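Local coordinates for protein ribose 5-phosphate isomerase (Giardia lamblia, PDB 3S5P) that probably interconverts ribose 5-phosphate and ribulose 5-phosphate in the pentose phosphate pathway, as an RpiB-type sugar-phosphate isomerase, at residues 105-110 against 123-128. Numbering follows the deposited sequence.
Sequences ALCSTE and NALALG
Ala-105 and Leu-106 end the short strand 104-106, which pairs in parallel with strand 124-128 in a beta-alpha-beta unit. Helix 110-118 makes the connection. Ala-105 lies level with Leu-125, and Leu-106 with Ala-126. Two backbone hydrogen bonds hold this register. Ala-105 N donates to Ala-124 O at 3.0 Å, and Ala-126 N donates to Ala-105 O at 2.9 Å. Both are nearly straight at the hydrogen, 167° and 171°. Leu-125 CA also makes a CA-H...O contact with Ala-105 O at 3.6 Å.

Side chains pack on both faces of the pair. On one face, Leu-125 has CG anti to its backbone N (chi1 172°), and its CD1 branch reaches across to the neighbouring segment. Leu-125 CD1 lies 3.5 Å from SG of Cys-107, the residue that follows the strand. The same methyl passes over Ala-105 O. This face is covered by helix 134-146, where Ile-140 touches Cys-107 and Phe-144 touches Leu-125. On the other face, Leu-106 CD1 is 4.1 Å from Ala-126 CB and 3.4 Å from Ala-126 O. Leu-106 also packs on Leu-106 of the second subunit, and Ala-105 on Ile-90 of that subunit, so the edge strand lies at the subunit interface.

After Leu-106 the chain leaves the sheet, and Thr-109 is the N-cap of helix 110-118, its OG1 bonded to Asp-112 N. Strand 104-106 is the outermost strand on this side within the chain. The arrangement is typical of the edge of a parallel, Rossmann-like alpha/beta/alpha sheet, the fold of the RpiB/LacAB family.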
ATOM      1  N   ALA A 105      -5.485   1.426   1.093  1.00 34.84           N
ATOM      2  CA  ALA A 105      -4.338   2.298   1.062  1.00 34.78           C
ATOM      3  C   ALA A 105      -3.577   2.096   2.369  1.00 34.82           C
ATOM      4  O   ALA A 105      -4.122   2.342   3.435  1.00 34.66           O
ATOM      5  CB  ALA A 105      -4.818   3.729   0.949  1.00 33.86           C
ATOM      6  N   LEU A 106      -2.339   1.618   2.282  1.00 35.30           N
ATOM      7  CA  LEU A 106      -1.445   1.596   3.436  1.00 35.53           C
ATOM      8  C   LEU A 106      -0.674   2.923   3.447  1.00 36.07           C
ATOM      9  O   LEU A 106       0.161   3.188   2.581  1.00 36.07           O
ATOM     10  CB  LEU A 106      -0.476   0.421   3.318  1.00 36.39           C
ATOM     11  CG  LEU A 106       0.643   0.352   4.363  1.00 37.13           C
ATOM     12  CD1 LEU A 106       0.058   0.359   5.776  1.00 34.97           C
ATOM     13  CD2 LEU A 106       1.540  -0.835   4.103  1.00 35.68           C
ATOM     14  N   CYS A 107      -0.945   3.753   4.439  1.00 36.13           N
ATOM     15  CA  CYS A 107      -0.471   5.135   4.457  1.00 35.45           C
ATOM     16  C   CYS A 107       0.491   5.360   5.603  1.00 36.83           C
ATOM     17  O   CYS A 107       0.249   4.856   6.692  1.00 36.67           O
ATOM     18  CB  CYS A 107      -1.668   6.040   4.712  1.00 34.59           C
ATOM     19  SG  CYS A 107      -2.818   6.082   3.315  1.00 33.41           S
ATOM     20  N   SER A 108       1.549   6.149   5.401  1.00 36.79           N
ATOM     21  CA  SER A 108       2.402   6.451   6.547  1.00 38.81           C
ATOM     22  C   SER A 108       2.549   7.962   6.732  1.00 38.96           C
ATOM     23  O   SER A 108       3.276   8.417   7.632  1.00 39.66           O
ATOM     24  CB  SER A 108       3.764   5.790   6.408  1.00 38.85           C
ATOM     25  OG  SER A 108       4.365   6.367   5.290  1.00 45.70           O
ATOM     26  N   THR A 109       1.871   8.743   5.874  1.00 37.61           N
ATOM     27  CA  THR A 109       1.872  10.197   6.014  1.00 37.49           C
ATOM     28  C   THR A 109       0.493  10.687   5.722  1.00 36.86           C
ATOM     29  O   THR A 109      -0.313   9.943   5.152  1.00 36.12           O
ATOM     30  CB  THR A 109       2.845  10.874   5.031  1.00 38.52           C
ATOM     31  OG1 THR A 109       2.463  10.531   3.684  1.00 39.67           O
ATOM     32  CG2 THR A 109       4.279  10.433   5.326  1.00 37.39           C
ATOM     33  N   GLU A 110       0.209  11.924   6.118  1.00 36.99           N
ATOM     34  CA  GLU A 110      -1.069  12.570   5.779  1.00 37.37           C
ATOM     35  C   GLU A 110      -1.224  12.784   4.267  1.00 37.58           C
ATOM     36  O   GLU A 110      -2.330  12.657   3.698  1.00 38.57           O
ATOM     37  CB  GLU A 110      -1.243  13.876   6.577  1.00 38.98           C
ATOM     38  N   ASN A 123     -11.306   3.116  -0.168  1.00 35.71           N
ATOM     39  CA  ASN A 123     -12.376   3.006   0.799  1.00 36.31           C
ATOM     40  C   ASN A 123     -11.940   2.167   2.004  1.00 36.41           C
ATOM     41  O   ASN A 123     -12.756   1.806   2.823  1.00 37.13           O
ATOM     42  CB  ASN A 123     -13.671   2.425   0.143  1.00 36.55           C
ATOM     43  CG  ASN A 123     -13.411   1.164  -0.657  1.00 35.43           C
ATOM     44  OD1 ASN A 123     -12.322   0.603  -0.610  1.00 36.08           O
ATOM     45  ND2 ASN A 123     -14.410   0.712  -1.400  1.00 33.27           N
ATOM     46  N   ALA A 124     -10.654   1.814   2.076  1.00 36.35           N
ATOM     47  CA  ALA A 124     -10.102   1.127   3.241  1.00 36.41           C
ATOM     48  C   ALA A 124      -8.770   1.761   3.543  1.00 36.35           C
ATOM     49  O   ALA A 124      -8.001   2.054   2.626  1.00 36.65           O
ATOM     50  CB  ALA A 124      -9.934  -0.362   2.974  1.00 37.13           C
ATOM     51  N   LEU A 125      -8.503   2.013   4.818  1.00 36.35           N
ATOM     52  CA  LEU A 125      -7.214   2.524   5.225  1.00 35.60           C
ATOM     53  C   LEU A 125      -6.549   1.434   6.060  1.00 36.74           C
ATOM     54  O   LEU A 125      -7.160   0.926   7.009  1.00 38.09           O
ATOM     55  CB  LEU A 125      -7.408   3.786   6.076  1.00 35.33           C
ATOM     56  CG  LEU A 125      -6.153   4.375   6.753  1.00 35.12           C
ATOM     57  CD1 LEU A 125      -5.137   4.858   5.703  1.00 33.10           C
ATOM     58  CD2 LEU A 125      -6.505   5.520   7.704  1.00 33.23           C
ATOM     59  N   ALA A 126      -5.317   1.067   5.719  1.00 36.47           N
ATOM     60  CA  ALA A 126      -4.542   0.157   6.560  1.00 36.90           C
ATOM     61  C   ALA A 126      -3.517   0.931   7.349  1.00 36.65           C
ATOM     62  O   ALA A 126      -2.809   1.765   6.790  1.00 36.49           O
ATOM     63  CB  ALA A 126      -3.862  -0.907   5.731  1.00 37.03           C
ATOM     64  N   LEU A 127      -3.438   0.659   8.649  1.00 36.95           N
ATOM     65  CA  LEU A 127      -2.414   1.251   9.487  1.00 36.44           C
ATOM     66  C   LEU A 127      -1.588   0.178  10.220  1.00 37.16           C
ATOM     67  O   LEU A 127      -2.115  -0.833  10.645  1.00 38.10           O
ATOM     68  CB  LEU A 127      -3.044   2.199  10.496  1.00 36.59           C
ATOM     69  CG  LEU A 127      -3.762   3.437   9.957  1.00 37.70           C
ATOM     70  CD1 LEU A 127      -4.627   4.004  11.030  1.00 37.26           C
ATOM     71  CD2 LEU A 127      -2.747   4.495   9.440  1.00 36.52           C
ATOM     72  N   GLY A 128      -0.293   0.402  10.361  1.00 36.74           N
ATOM     73  CA  GLY A 128       0.578  -0.544  11.046  1.00 39.22           C
ATOM     74  C   GLY A 128       0.794  -0.080  12.473  1.00 40.06           C
ATOM     75  O   GLY A 128       1.556   0.859  12.694  1.00 40.06           O
TER